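Local coordinates for putative uncharacterized protein (Pseudomonas putida, PDB 4J25) that probably hydroxylates peptidyl proline as an iron- and 2-oxoglutarate-dependent dioxygenase, and is captured here with manganese and N-oxalylglycine in its jelly-roll active site, at residues L147-F150 with R156-S159; A110-L115 with G219-R224; H42-Q47 with M178-G183; Q175-M178 with V184-D187; A34-L39 with R116-Q121. All coordinates share one frame; numbering follows the deposited sequence.

Contact 1: residues L147-F150 with R156-S159. With MN (manganese (II) ion), chain I.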
# COMPACT_ATOMS: atom_id res chain seq x y z
N LEU A 147 -2.47 12.73 6.93
CA LEU A 147 -3.58 12.03 6.30
C LEU A 147 -3.31 12.04 4.81
O LEU A 147 -2.80 13.02 4.27
CB LEU A 147 -4.91 12.73 6.56
CG LEU A 147 -5.53 12.51 7.93
CD1 LEU A 147 -6.24 13.79 8.39
CD2 LEU A 147 -6.49 11.36 7.88
N ASP A 148 -3.65 10.95 4.14
CA ASP A 148 -3.43 10.88 2.70
C ASP A 148 -4.45 11.71 1.94
O ASP A 148 -4.12 12.30 0.92
CB ASP A 148 -3.49 9.43 2.22
CG ASP A 148 -2.27 8.62 2.63
OD1 ASP A 148 -1.22 9.17 2.98
OD2 ASP A 148 -2.40 7.40 2.58
N ARG A 149 -5.67 11.76 2.42
CA ARG A 149 -6.72 12.52 1.74
C ARG A 149 -7.18 13.68 2.61
O ARG A 149 -7.62 13.47 3.72
CB ARG A 149 -7.92 11.61 1.43
CG ARG A 149 -9.08 12.35 0.84
CD ARG A 149 -10.42 11.70 1.12
NE ARG A 149 -11.49 12.47 0.50
CZ ARG A 149 -12.76 12.08 0.43
NH1 ARG A 149 -13.12 10.92 0.96
NH2 ARG A 149 -13.66 12.85 -0.16
N PHE A 150 -7.08 14.90 2.10
CA PHE A 150 -7.58 16.07 2.82
C PHE A 150 -9.11 16.16 2.71
O PHE A 150 -9.73 15.45 1.92
CB PHE A 150 -6.95 17.34 2.25
CG PHE A 150 -5.44 17.38 2.38
CD1 PHE A 150 -4.77 16.51 3.24
CD2 PHE A 150 -4.70 18.30 1.64
CE1 PHE A 150 -3.39 16.57 3.35
CE2 PHE A 150 -3.32 18.35 1.75
CZ PHE A 150 -2.66 17.49 2.60
N ARG A 156 -8.45 10.41 -3.73
CA ARG A 156 -7.92 9.22 -3.09
C ARG A 156 -8.81 8.80 -1.95
O ARG A 156 -9.07 9.56 -1.02
CB ARG A 156 -6.47 9.45 -2.66
CG ARG A 156 -5.65 9.97 -3.81
CD ARG A 156 -4.19 10.09 -3.53
NE ARG A 156 -3.89 10.95 -2.39
CZ ARG A 156 -2.66 11.14 -1.91
NH1 ARG A 156 -1.62 10.55 -2.49
NH2 ARG A 156 -2.47 11.92 -0.87
N MET A 157 -9.32 7.58 -2.05
CA MET A 157 -10.30 7.05 -1.13
C MET A 157 -9.73 5.94 -0.24
O MET A 157 -10.13 5.78 0.90
CB MET A 157 -11.49 6.48 -1.90
CG MET A 157 -12.26 7.49 -2.71
SD MET A 157 -12.84 8.88 -1.69
CE MET A 157 -14.03 8.05 -0.66
N VAL A 158 -8.82 5.14 -0.79
CA VAL A 158 -8.27 4.02 -0.05
C VAL A 158 -6.78 3.93 -0.35
O VAL A 158 -6.39 4.01 -1.50
CB VAL A 158 -8.91 2.66 -0.46
CG1 VAL A 158 -8.27 1.50 0.35
CG2 VAL A 158 -10.44 2.68 -0.28
N SER A 159 -5.98 3.77 0.68
CA SER A 159 -4.53 3.73 0.56
C SER A 159 -4.07 2.30 0.68
O SER A 159 -4.67 1.53 1.40
CB SER A 159 -3.89 4.54 1.69
OG SER A 159 -4.38 5.86 1.70
MN MN I . 0.60 8.32 3.76
O HOH W 1 0.11 6.37 2.74

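Contact 2: residues A110-L115 with G219-R224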
# COMPACT_ATOMS: atom_id res chain seq x y z
N ALA A 110 -2.54 -6.20 -11.49
CA ALA A 110 -3.64 -7.11 -11.74
C ALA A 110 -4.31 -7.49 -10.42
O ALA A 110 -5.53 -7.52 -10.33
CB ALA A 110 -3.18 -8.35 -12.51
N ALA A 111 -3.51 -7.73 -9.38
CA ALA A 111 -4.06 -8.07 -8.07
C ALA A 111 -4.81 -6.88 -7.45
O ALA A 111 -5.87 -7.05 -6.83
CB ALA A 111 -2.96 -8.55 -7.13
N MET A 112 -4.24 -5.69 -7.59
CA MET A 112 -4.86 -4.51 -7.01
C MET A 112 -6.12 -4.15 -7.80
O MET A 112 -7.05 -3.58 -7.23
CB MET A 112 -3.87 -3.35 -6.99
CG MET A 112 -2.68 -3.59 -6.06
SD MET A 112 -3.21 -3.78 -4.34
CE MET A 112 -3.25 -5.49 -4.08
N ASP A 113 -6.16 -4.49 -9.09
CA ASP A 113 -7.39 -4.27 -9.83
C ASP A 113 -8.48 -5.18 -9.30
O ASP A 113 -9.63 -4.78 -9.21
CB ASP A 113 -7.23 -4.44 -11.33
CG ASP A 113 -8.47 -4.01 -12.10
OD1 ASP A 113 -8.76 -2.80 -12.13
OD2 ASP A 113 -9.18 -4.87 -12.65
N GLN A 114 -8.13 -6.40 -8.93
CA GLN A 114 -9.09 -7.29 -8.31
C GLN A 114 -9.59 -6.72 -6.98
O GLN A 114 -10.76 -6.81 -6.67
CB GLN A 114 -8.48 -8.65 -8.04
CG GLN A 114 -8.43 -9.59 -9.22
CD GLN A 114 -7.88 -10.93 -8.80
OE1 GLN A 114 -6.74 -11.02 -8.38
NE2 GLN A 114 -8.70 -11.97 -8.88
N LEU A 115 -8.67 -6.19 -6.18
CA LEU A 115 -9.01 -5.53 -4.93
C LEU A 115 -9.94 -4.31 -5.15
O LEU A 115 -10.87 -4.12 -4.40
CB LEU A 115 -7.74 -5.13 -4.17
CG LEU A 115 -7.95 -4.44 -2.82
CD1 LEU A 115 -8.86 -5.27 -1.93
CD2 LEU A 115 -6.62 -4.20 -2.13
N GLY A 219 0.42 3.30 -2.90
CA GLY A 219 -0.59 3.64 -3.88
C GLY A 219 -1.93 4.05 -3.29
O GLY A 219 -2.12 4.00 -2.07
N TRP A 220 -2.85 4.41 -4.18
CA TRP A 220 -4.19 4.89 -3.80
C TRP A 220 -5.19 4.50 -4.84
O TRP A 220 -4.92 4.61 -6.05
CB TRP A 220 -4.19 6.41 -3.63
CG TRP A 220 -3.22 6.81 -2.60
CD1 TRP A 220 -3.43 6.89 -1.25
CD2 TRP A 220 -1.84 7.14 -2.81
NE1 TRP A 220 -2.27 7.25 -0.62
CE2 TRP A 220 -1.28 7.39 -1.55
CE3 TRP A 220 -1.02 7.21 -3.94
CZ2 TRP A 220 0.05 7.75 -1.39
CZ3 TRP A 220 0.29 7.55 -3.79
CH2 TRP A 220 0.82 7.82 -2.53
N PHE A 221 -6.32 3.98 -4.37
CA PHE A 221 -7.49 3.80 -5.21
C PHE A 221 -8.25 5.12 -5.22
O PHE A 221 -8.47 5.72 -4.16
CB PHE A 221 -8.40 2.71 -4.65
CG PHE A 221 -7.78 1.34 -4.61
CD1 PHE A 221 -7.80 0.53 -5.73
CD2 PHE A 221 -7.19 0.86 -3.45
CE1 PHE A 221 -7.23 -0.74 -5.71
CE2 PHE A 221 -6.62 -0.39 -3.42
CZ PHE A 221 -6.65 -1.20 -4.55
N ARG A 222 -8.70 5.54 -6.40
CA ARG A 222 -9.31 6.84 -6.58
C ARG A 222 -10.69 6.78 -7.20
O ARG A 222 -10.99 5.87 -7.95
CB ARG A 222 -8.43 7.71 -7.46
CG ARG A 222 -6.99 7.80 -7.04
CD ARG A 222 -6.24 8.81 -7.87
NE ARG A 222 -6.20 8.41 -9.27
CZ ARG A 222 -5.73 9.16 -10.26
NH1 ARG A 222 -5.25 10.37 -10.02
NH2 ARG A 222 -5.74 8.70 -11.50
N ARG A 223 -11.52 7.76 -6.85
CA ARG A 223 -12.76 8.06 -7.56
C ARG A 223 -12.48 9.06 -8.67
O ARG A 223 -11.45 9.74 -8.66
CB ARG A 223 -13.78 8.75 -6.64
CG ARG A 223 -14.30 7.91 -5.51
CD ARG A 223 -15.24 8.75 -4.61
NE ARG A 223 -16.33 9.34 -5.38
CZ ARG A 223 -17.49 8.75 -5.63
NH1 ARG A 223 -17.73 7.53 -5.16
NH2 ARG A 223 -18.41 9.38 -6.35
N ARG A 224 -13.45 9.22 -9.56
CA ARG A 224 -13.37 10.23 -10.60
C ARG A 224 -13.23 11.65 -10.02
O ARG A 224 -12.37 12.41 -10.44
CB ARG A 224 -14.61 10.12 -11.51
CG ARG A 224 -14.78 11.21 -12.55
CD ARG A 224 -15.99 10.91 -13.43
NE ARG A 224 -17.16 10.56 -12.61
CZ ARG A 224 -18.01 11.43 -12.09
NH1 ARG A 224 -17.87 12.73 -12.30
NH2 ARG A 224 -19.03 11.01 -11.35

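Contact 3: residues H42-Q47 with M178-G183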
# COMPACT_ATOMS: atom_id res chain seq x y z
N HIS A 42 -13.32 -1.84 10.44
CA HIS A 42 -12.27 -1.14 11.19
C HIS A 42 -11.65 0.03 10.45
O HIS A 42 -10.90 0.80 11.05
CB HIS A 42 -11.12 -2.09 11.55
CG HIS A 42 -11.53 -3.29 12.35
ND1 HIS A 42 -11.37 -4.58 11.87
CD2 HIS A 42 -12.04 -3.41 13.59
CE1 HIS A 42 -11.81 -5.43 12.78
NE2 HIS A 42 -12.22 -4.75 13.83
N GLY A 43 -11.91 0.17 9.16
CA GLY A 43 -11.28 1.23 8.39
C GLY A 43 -9.89 0.90 7.87
O GLY A 43 -9.26 1.72 7.20
N TRP A 44 -9.39 -0.29 8.19
CA TRP A 44 -8.05 -0.69 7.76
C TRP A 44 -7.90 -2.20 7.76
O TRP A 44 -8.68 -2.91 8.38
CB TRP A 44 -6.97 -0.06 8.65
CG TRP A 44 -6.94 -0.58 10.05
CD1 TRP A 44 -7.82 -0.27 11.07
CD2 TRP A 44 -6.00 -1.51 10.59
NE1 TRP A 44 -7.47 -0.95 12.20
CE2 TRP A 44 -6.36 -1.71 11.95
CE3 TRP A 44 -4.89 -2.19 10.08
CZ2 TRP A 44 -5.64 -2.57 12.79
CZ3 TRP A 44 -4.16 -3.03 10.92
CH2 TRP A 44 -4.55 -3.22 12.26
N SER A 45 -6.87 -2.68 7.06
CA SER A 45 -6.62 -4.10 6.98
C SER A 45 -5.12 -4.32 6.79
O SER A 45 -4.43 -3.50 6.18
CB SER A 45 -7.39 -4.72 5.82
OG SER A 45 -7.34 -6.13 5.85
N GLN A 46 -4.62 -5.41 7.34
CA GLN A 46 -3.23 -5.81 7.16
C GLN A 46 -3.17 -7.29 6.78
O GLN A 46 -3.81 -8.12 7.42
CB GLN A 46 -2.44 -5.54 8.42
CG GLN A 46 -0.96 -5.99 8.35
CD GLN A 46 -0.19 -5.70 9.63
OE1 GLN A 46 0.86 -6.29 9.88
NE2 GLN A 46 -0.68 -4.79 10.44
N GLN A 47 -2.40 -7.61 5.74
CA GLN A 47 -2.31 -8.98 5.24
C GLN A 47 -0.86 -9.37 5.09
O GLN A 47 -0.13 -8.74 4.33
CB GLN A 47 -2.97 -9.10 3.87
CG GLN A 47 -4.41 -8.67 3.87
CD GLN A 47 -5.26 -9.61 4.67
OE1 GLN A 47 -5.02 -10.81 4.70
NE2 GLN A 47 -6.25 -9.06 5.37
N MET A 178 -0.02 3.78 12.73
CA MET A 178 -1.37 4.16 12.37
C MET A 178 -2.16 4.55 13.61
O MET A 178 -2.14 3.84 14.61
CB MET A 178 -2.08 2.99 11.69
CG MET A 178 -1.30 2.42 10.52
SD MET A 178 -1.91 0.79 10.04
CE MET A 178 -3.41 1.26 9.20
N PHE A 179 -2.83 5.69 13.52
CA PHE A 179 -3.62 6.20 14.63
C PHE A 179 -5.06 5.87 14.38
O PHE A 179 -5.73 6.45 13.51
CB PHE A 179 -3.34 7.68 14.81
CG PHE A 179 -1.90 7.96 15.10
CD1 PHE A 179 -1.42 7.89 16.39
CD2 PHE A 179 -1.01 8.22 14.08
CE1 PHE A 179 -0.07 8.10 16.65
CE2 PHE A 179 0.33 8.44 14.34
CZ PHE A 179 0.80 8.37 15.63
N LEU A 180 -5.54 4.91 15.17
CA LEU A 180 -6.85 4.33 14.95
C LEU A 180 -7.82 4.96 15.91
O LEU A 180 -7.46 5.89 16.62
CB LEU A 180 -6.78 2.82 15.16
CG LEU A 180 -5.64 2.17 14.39
CD1 LEU A 180 -5.57 0.67 14.66
CD2 LEU A 180 -5.78 2.47 12.88
N ALA A 181 -9.06 4.48 15.90
CA ALA A 181 -10.11 5.07 16.72
C ALA A 181 -9.80 4.84 18.19
O ALA A 181 -9.05 3.94 18.53
CB ALA A 181 -11.45 4.46 16.36
N ASP A 182 -10.37 5.67 19.06
CA ASP A 182 -10.26 5.46 20.51
C ASP A 182 -8.84 5.66 21.02
O ASP A 182 -8.51 5.26 22.14
CB ASP A 182 -10.76 4.06 20.88
N GLY A 183 -7.98 6.28 20.21
CA GLY A 183 -6.65 6.64 20.67
C GLY A 183 -5.69 5.47 20.57
O GLY A 183 -4.53 5.56 20.97
O HOH W 2 -9.83 2.10 13.75

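Contact 4: residues Q175-M178 with V184-D187. With OGA (N-oxalylglycine), chain J.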
# COMPACT_ATOMS: atom_id res chain seq x y z
N GLN A 175 8.79 1.48 11.27
CA GLN A 175 7.40 1.05 11.26
C GLN A 175 6.49 2.14 10.70
O GLN A 175 6.76 3.34 10.87
CB GLN A 175 6.91 0.66 12.66
CG GLN A 175 6.98 1.77 13.71
CD GLN A 175 8.23 1.66 14.57
OE1 GLN A 175 9.35 1.94 14.12
NE2 GLN A 175 8.05 1.24 15.82
N LEU A 176 5.45 1.72 10.01
CA LEU A 176 4.30 2.59 9.78
C LEU A 176 3.51 2.60 11.10
O LEU A 176 3.18 1.54 11.62
CB LEU A 176 3.42 2.04 8.66
CG LEU A 176 2.11 2.80 8.37
CD1 LEU A 176 2.43 4.14 7.73
CD2 LEU A 176 1.19 1.98 7.48
N ARG A 177 3.24 3.78 11.64
CA ARG A 177 2.40 3.91 12.84
C ARG A 177 1.05 4.53 12.48
O ARG A 177 1.00 5.65 12.01
CB ARG A 177 3.11 4.75 13.90
CG ARG A 177 2.26 4.98 15.15
CD ARG A 177 3.09 5.48 16.30
NE ARG A 177 4.01 4.47 16.81
CZ ARG A 177 5.00 4.71 17.67
NH1 ARG A 177 5.22 5.94 18.11
NH2 ARG A 177 5.77 3.73 18.08
N MET A 178 -0.02 3.78 12.73
CA MET A 178 -1.37 4.16 12.37
C MET A 178 -2.16 4.55 13.61
O MET A 178 -2.14 3.84 14.61
CB MET A 178 -2.08 2.99 11.69
CG MET A 178 -1.30 2.42 10.52
SD MET A 178 -1.91 0.79 10.04
CE MET A 178 -3.41 1.26 9.20
N VAL A 184 -6.18 4.36 20.05
CA VAL A 184 -5.33 3.20 19.80
C VAL A 184 -4.27 3.54 18.75
O VAL A 184 -4.50 4.29 17.79
CB VAL A 184 -6.19 1.99 19.37
CG1 VAL A 184 -5.31 0.84 18.87
CG2 VAL A 184 -7.10 1.56 20.53
N GLU A 185 -3.08 2.98 18.94
CA GLU A 185 -2.02 3.09 17.95
C GLU A 185 -1.64 1.69 17.50
O GLU A 185 -1.71 0.76 18.30
CB GLU A 185 -0.82 3.83 18.53
CG GLU A 185 -1.18 5.21 19.07
CD GLU A 185 0.01 5.98 19.60
OE1 GLU A 185 1.15 5.49 19.47
OE2 GLU A 185 -0.21 7.09 20.16
N HIS A 186 -1.25 1.52 16.24
CA HIS A 186 -0.77 0.22 15.75
C HIS A 186 0.44 0.41 14.84
O HIS A 186 0.34 1.12 13.83
CB HIS A 186 -1.87 -0.50 14.97
CG HIS A 186 -1.47 -1.84 14.44
ND1 HIS A 186 -1.05 -2.86 15.27
CD2 HIS A 186 -1.42 -2.34 13.18
CE1 HIS A 186 -0.76 -3.93 14.55
NE2 HIS A 186 -0.98 -3.64 13.28
N ASP A 187 1.57 -0.21 15.19
CA ASP A 187 2.76 -0.22 14.36
C ASP A 187 2.72 -1.38 13.36
O ASP A 187 2.38 -2.50 13.71
CB ASP A 187 4.02 -0.34 15.22
CG ASP A 187 4.32 0.93 15.99
OD1 ASP A 187 3.52 1.87 15.87
OD2 ASP A 187 5.34 0.99 16.70
C1 OGA J . 2.65 7.69 1.99
C2 OGA J . 2.87 6.90 3.25
C4 OGA J . 3.86 4.97 4.43
C5 OGA J . 4.74 3.78 4.23
O1 OGA J . 3.40 7.44 1.00
O2 OGA J . 1.73 8.58 1.93
O2' OGA J . 2.34 7.26 4.29
O3 OGA J . 4.59 2.78 4.97
N1 OGA J . 3.69 5.71 3.22
O4 OGA J . 5.62 3.77 3.33

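Contact 5: residues A34-L39 with R116-Q121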
# COMPACT_ATOMS: atom_id res chain seq x y z
N ALA A 34 -11.67 -10.72 2.89
CA ALA A 34 -11.22 -10.37 4.23
C ALA A 34 -10.72 -8.93 4.33
O ALA A 34 -10.96 -8.24 5.33
CB ALA A 34 -10.13 -11.34 4.67
N VAL A 35 -10.00 -8.47 3.30
CA VAL A 35 -9.55 -7.08 3.23
C VAL A 35 -10.78 -6.14 3.21
O VAL A 35 -10.82 -5.14 3.92
CB VAL A 35 -8.68 -6.82 1.97
CG1 VAL A 35 -8.23 -5.37 1.90
CG2 VAL A 35 -7.47 -7.74 1.97
N VAL A 36 -11.78 -6.48 2.41
CA VAL A 36 -12.97 -5.65 2.30
C VAL A 36 -13.77 -5.63 3.62
O VAL A 36 -14.20 -4.56 4.06
CB VAL A 36 -13.89 -6.10 1.15
CG1 VAL A 36 -15.12 -5.19 1.09
CG2 VAL A 36 -13.15 -6.04 -0.17
N ASP A 37 -13.98 -6.79 4.24
CA ASP A 37 -14.67 -6.83 5.53
C ASP A 37 -13.92 -5.98 6.57
O ASP A 37 -14.54 -5.18 7.28
CB ASP A 37 -14.84 -8.27 6.01
CG ASP A 37 -15.37 -8.37 7.42
OD1 ASP A 37 -15.92 -7.37 7.94
OD2 ASP A 37 -15.25 -9.45 8.03
N ASP A 38 -12.59 -6.11 6.63
CA ASP A 38 -11.77 -5.30 7.54
C ASP A 38 -11.93 -3.80 7.28
O ASP A 38 -12.06 -3.02 8.22
CB ASP A 38 -10.28 -5.64 7.44
CG ASP A 38 -9.94 -7.04 7.97
OD1 ASP A 38 -10.75 -7.63 8.72
OD2 ASP A 38 -8.83 -7.54 7.64
N LEU A 39 -11.89 -3.38 6.02
CA LEU A 39 -12.08 -1.97 5.70
C LEU A 39 -13.43 -1.46 6.20
O LEU A 39 -13.52 -0.36 6.72
CB LEU A 39 -11.97 -1.71 4.20
CG LEU A 39 -10.57 -1.73 3.61
CD1 LEU A 39 -10.70 -1.60 2.12
CD2 LEU A 39 -9.73 -0.61 4.21
N ARG A 116 -9.67 -3.51 -6.18
CA ARG A 116 -10.57 -2.43 -6.59
C ARG A 116 -12.02 -2.87 -6.80
O ARG A 116 -12.96 -2.27 -6.25
CB ARG A 116 -10.07 -1.74 -7.86
CG ARG A 116 -10.86 -0.45 -8.18
CD ARG A 116 -10.24 0.32 -9.33
NE ARG A 116 -10.21 -0.50 -10.54
CZ ARG A 116 -11.23 -0.69 -11.36
NH1 ARG A 116 -12.40 -0.11 -11.14
NH2 ARG A 116 -11.08 -1.47 -12.43
N LEU A 117 -12.19 -3.93 -7.58
CA LEU A 117 -13.52 -4.44 -7.90
C LEU A 117 -14.18 -5.03 -6.66
O LEU A 117 -15.39 -4.93 -6.49
CB LEU A 117 -13.47 -5.49 -9.01
CG LEU A 117 -12.93 -5.07 -10.38
CD1 LEU A 117 -12.92 -6.27 -11.36
CD2 LEU A 117 -13.72 -3.93 -10.98
N ALA A 118 -13.37 -5.61 -5.77
CA ALA A 118 -13.91 -6.20 -4.56
C ALA A 118 -14.38 -5.08 -3.62
O ALA A 118 -15.43 -5.19 -3.00
CB ALA A 118 -12.86 -7.11 -3.89
N ILE A 119 -13.60 -4.02 -3.52
CA ILE A 119 -13.95 -2.86 -2.71
C ILE A 119 -15.24 -2.21 -3.22
O ILE A 119 -16.14 -1.89 -2.44
CB ILE A 119 -12.82 -1.85 -2.64
CG1 ILE A 119 -11.67 -2.43 -1.82
CG2 ILE A 119 -13.33 -0.56 -2.00
CD1 ILE A 119 -10.44 -1.58 -1.80
N ASN A 120 -15.34 -2.05 -4.54
CA ASN A 120 -16.53 -1.43 -5.11
C ASN A 120 -17.73 -2.26 -4.80
O ASN A 120 -18.79 -1.73 -4.51
CB ASN A 120 -16.43 -1.26 -6.63
CG ASN A 120 -15.58 -0.09 -7.01
OD1 ASN A 120 -15.23 0.75 -6.17
ND2 ASN A 120 -15.23 -0.01 -8.29
N GLN A 121 -17.56 -3.57 -4.91
CA GLN A 121 -18.65 -4.48 -4.71
C GLN A 121 -19.18 -4.41 -3.26
O GLN A 121 -20.39 -4.31 -3.04
CB GLN A 121 -18.18 -5.88 -5.08
CG GLN A 121 -19.22 -6.94 -5.08
CD GLN A 121 -18.68 -8.24 -5.67
OE1 GLN A 121 -17.79 -8.22 -6.53
NE2 GLN A 121 -19.20 -9.36 -5.21

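Contact 1: residues L147-F150 with R156-S159
D148 meets S159 at the metal centre and R149 runs beside M157 farther out, so the loop 147-150 is fastened at two levels to strand 156-163. D148 is the carboxylate of the facial triad of two histidines and one carboxylate, completed by H146 and H205. Its OD1 binds manganese at 2.1 Å, while OD2 turns away and receives the hydroxyl of S159, OG to OD2 2.7 Å, on its anti lone pair. A metal-bound water and W220 NE1 also donate to OD2. Serine suits position 159 because a short hydroxyl reaches the carboxylate, and S200 is a further partner of that OG.

In the next shell R156 bends at its third torsion to bring NH2 to D148 O; the modelled hydrogen bond is very short and its length doubtful. R149 follows an extended course, CG anti to its backbone nitrogen (chi1 175°), and lays its methylenes over the buried R156 O, for which the model holds no hydrogen-bond partner, with CD 3.3 Å away. Beyond, M157 SD lies over one face of the R149 guanidinium, 3.4 Å from NH1. Cutting R149 back to an alanine is likely to uncover the R156 carbonyl and leave the M157 sulfur without its flat partner. M157 and V158 form a classic beta bulge opposite F221.

With three donors on OD2, the carboxylate is fixed in rotation and binds the metal through one oxygen.

Contact 2: residues A110-L115 with G219-R224
F221 packs against M112 and L115, joining helix 103-123 to a strand of the double-stranded beta-helix, the jelly-roll core of 2-oxoglutarate oxygenases. This is helix-on-sheet packing: one large aromatic ring rises from strand 214-222 and fills the interval to a helix whose inner side carries methionine and leucine.

The apolar contacts come first. L115 CD2 lies 3.9 Å from F221 CZ; the two side chains cross at about a right angle, and the methyl approaches the far end of the ring obliquely. CG of L115 is anti to its backbone nitrogen (chi1 -179°), which turns the branched end toward CZ. M112 adds its CB, 4.3 Å from the same CZ, before its chain bends away to F50 and F130. All three residues are buried, which suits a flexible thioether, a branched leucine and a flat aromatic ring.

Backbone hydrogen bonds hold F221 to M157 and V158 of the adjacent strand. Its neighbour W220 goes to the N-oxalylglycine pocket, and its NE1 donates to D148. F221 itself serves the packing layer, its side chain about 13 Å from the ligand at the nearest atoms.

The polar approach is made by a helix carbonyl at the ring edge: M112 O lies in the plane of the F221 ring, 3.2 Å from CE1.

Contact 3: residues H42-Q47 with M178-G183
W44 meets L180 with a face of its indole and M178 obliquely, from the same side of the ring plane, and so ties strand 44-47 to the hairpin that begins with strand 176-179. L180 crosses the indole at about a right angle and sets both methyls against it. CD2 stands over the five-membered ring, 4.0 Å from its centroid and 20° off the normal, a CH-pi contact; CD1 lies 3.5 Å from W44 NE1. M178 has its SD 4.8 Å from the centroid of the six-membered ring in a Met-aromatic contact, and its terminal CE folds back to 3.8 Å from W44 CB.

CG of W44 sits between the backbone nitrogen and the carbonyl carbon (chi1 69°), the crowded position, which directs the indole to the hairpin. H186 also meets the ring, with the planes about 40° apart. At G43, where the chain leaves helix 32-42 with positive phi, a CB would be jammed against the preceding carbonyl, so glycine suits the turn into the strand. A water bridges H42 O and A181 N by long hydrogen bonds.

Reducing W44 to an alanine would probably open a gap beside the L180 methyls and M178 CE, leaving the two sheets of the jelly roll less firmly joined here.

The side-chain contact is made by dispersion: a polarisable sulfur and weakly polar methyl C-H groups against a pi cloud.

Contact 4: residues Q175-M178 with V184-D187
A beta hairpin of the jelly roll, strands 176-179 and 185-188, is held together here, and its M178 and H186 form an antiparallel hydrogen-bonded pair. M178 N donates to H186 O at 2.9 Å, and H186 N returns a bond to M178 O. The next pair, R177 and D187, is non-hydrogen-bonded through the backbone, and a salt bridge between the side chains spans it.

The R177 and D187 side chains run alongside each other, their guanidinium and carboxylate nearly coplanar. The grip is side-on: NE gives OD1 an almost straight bond of 2.8 Å (175°), NH2 reaches OD2 at 3.1 Å, and both use the syn lone pairs. Such a fork needs the guanidinium's paired N-H groups, and a carboxylate as short as aspartate's suits the close pair. A bend at the third torsion of R177 (chi3 -69°) turns the flat group toward the neighbouring strand.

Q175 adds a third donor from another direction: its NE2 comes from above the carboxylate plane to OD2, at 2.9 Å. Three N-H groups thus fix the rotation of D187 and are likely to stabilise its negative charge. E185 OE1 hangs 4.0 Å from R177 NE, an attraction of charges without a bond.

L176 belongs to the N-oxalylglycine pocket: its CD1 touches C4 of the ligand at 3.7 Å.

Contact 5: residues A34-L39 with R116-Q121
V36 and I119 have the nearest CA atoms of segments 34-39 and 116-121, 5.8 Å apart. The two helical segments run in broadly the same direction, with their axes inclined by 45° and 9.5 Å apart where they come nearest.

V36 sets CG2 against the backbone of the other helix, 3.7 Å from A118 O, and the same methyl meets A118 CB at 3.9 Å. With CG1 anti to the backbone nitrogen (chi1 180°), CG2 becomes the branch that comes nearest to A118 and I119; the CG1 of I119 lies 4.2 Å from it. Alanine suits position 118, since its single methyl lets the valine come down onto the helix surface.

This helix pair lies against the larger sheet of the jelly-roll fold. V35 and L39 rest on V197 of strand 195-199, and I119 also packs on L125 and L127. V36 and L39 both touch L123 further along the second helix.

Deeper in the interface the longer side chains take over. L39 and I119, both buried, cross at about a right angle and meet methyl to methyl, CD1 to CD1, at 3.9 Å.

Contact 1 holds the metal ligand D148, and contact 4 reaches the same site through L176, whose side chain is about 6 Å from the manganese; their centres are 17 Å apart. Contact 2 adjoins contact 1 on neighbouring strands, where V158 O and F221 N are 2.9 Å apart. Contacts 2 and 5 follow helix 103-123, and F221 CE1 packs on R116 CB at 3.7 Å. Contact 3 shares M178 with contact 4 and, through S45 OG and D38 OD2 (2.7 Å), meets the helix of contact 5. The side chains of F221 and L39 lie farther out, about 13 and 14 Å from the manganese; helices, larger sheet and hairpin form one connected packing.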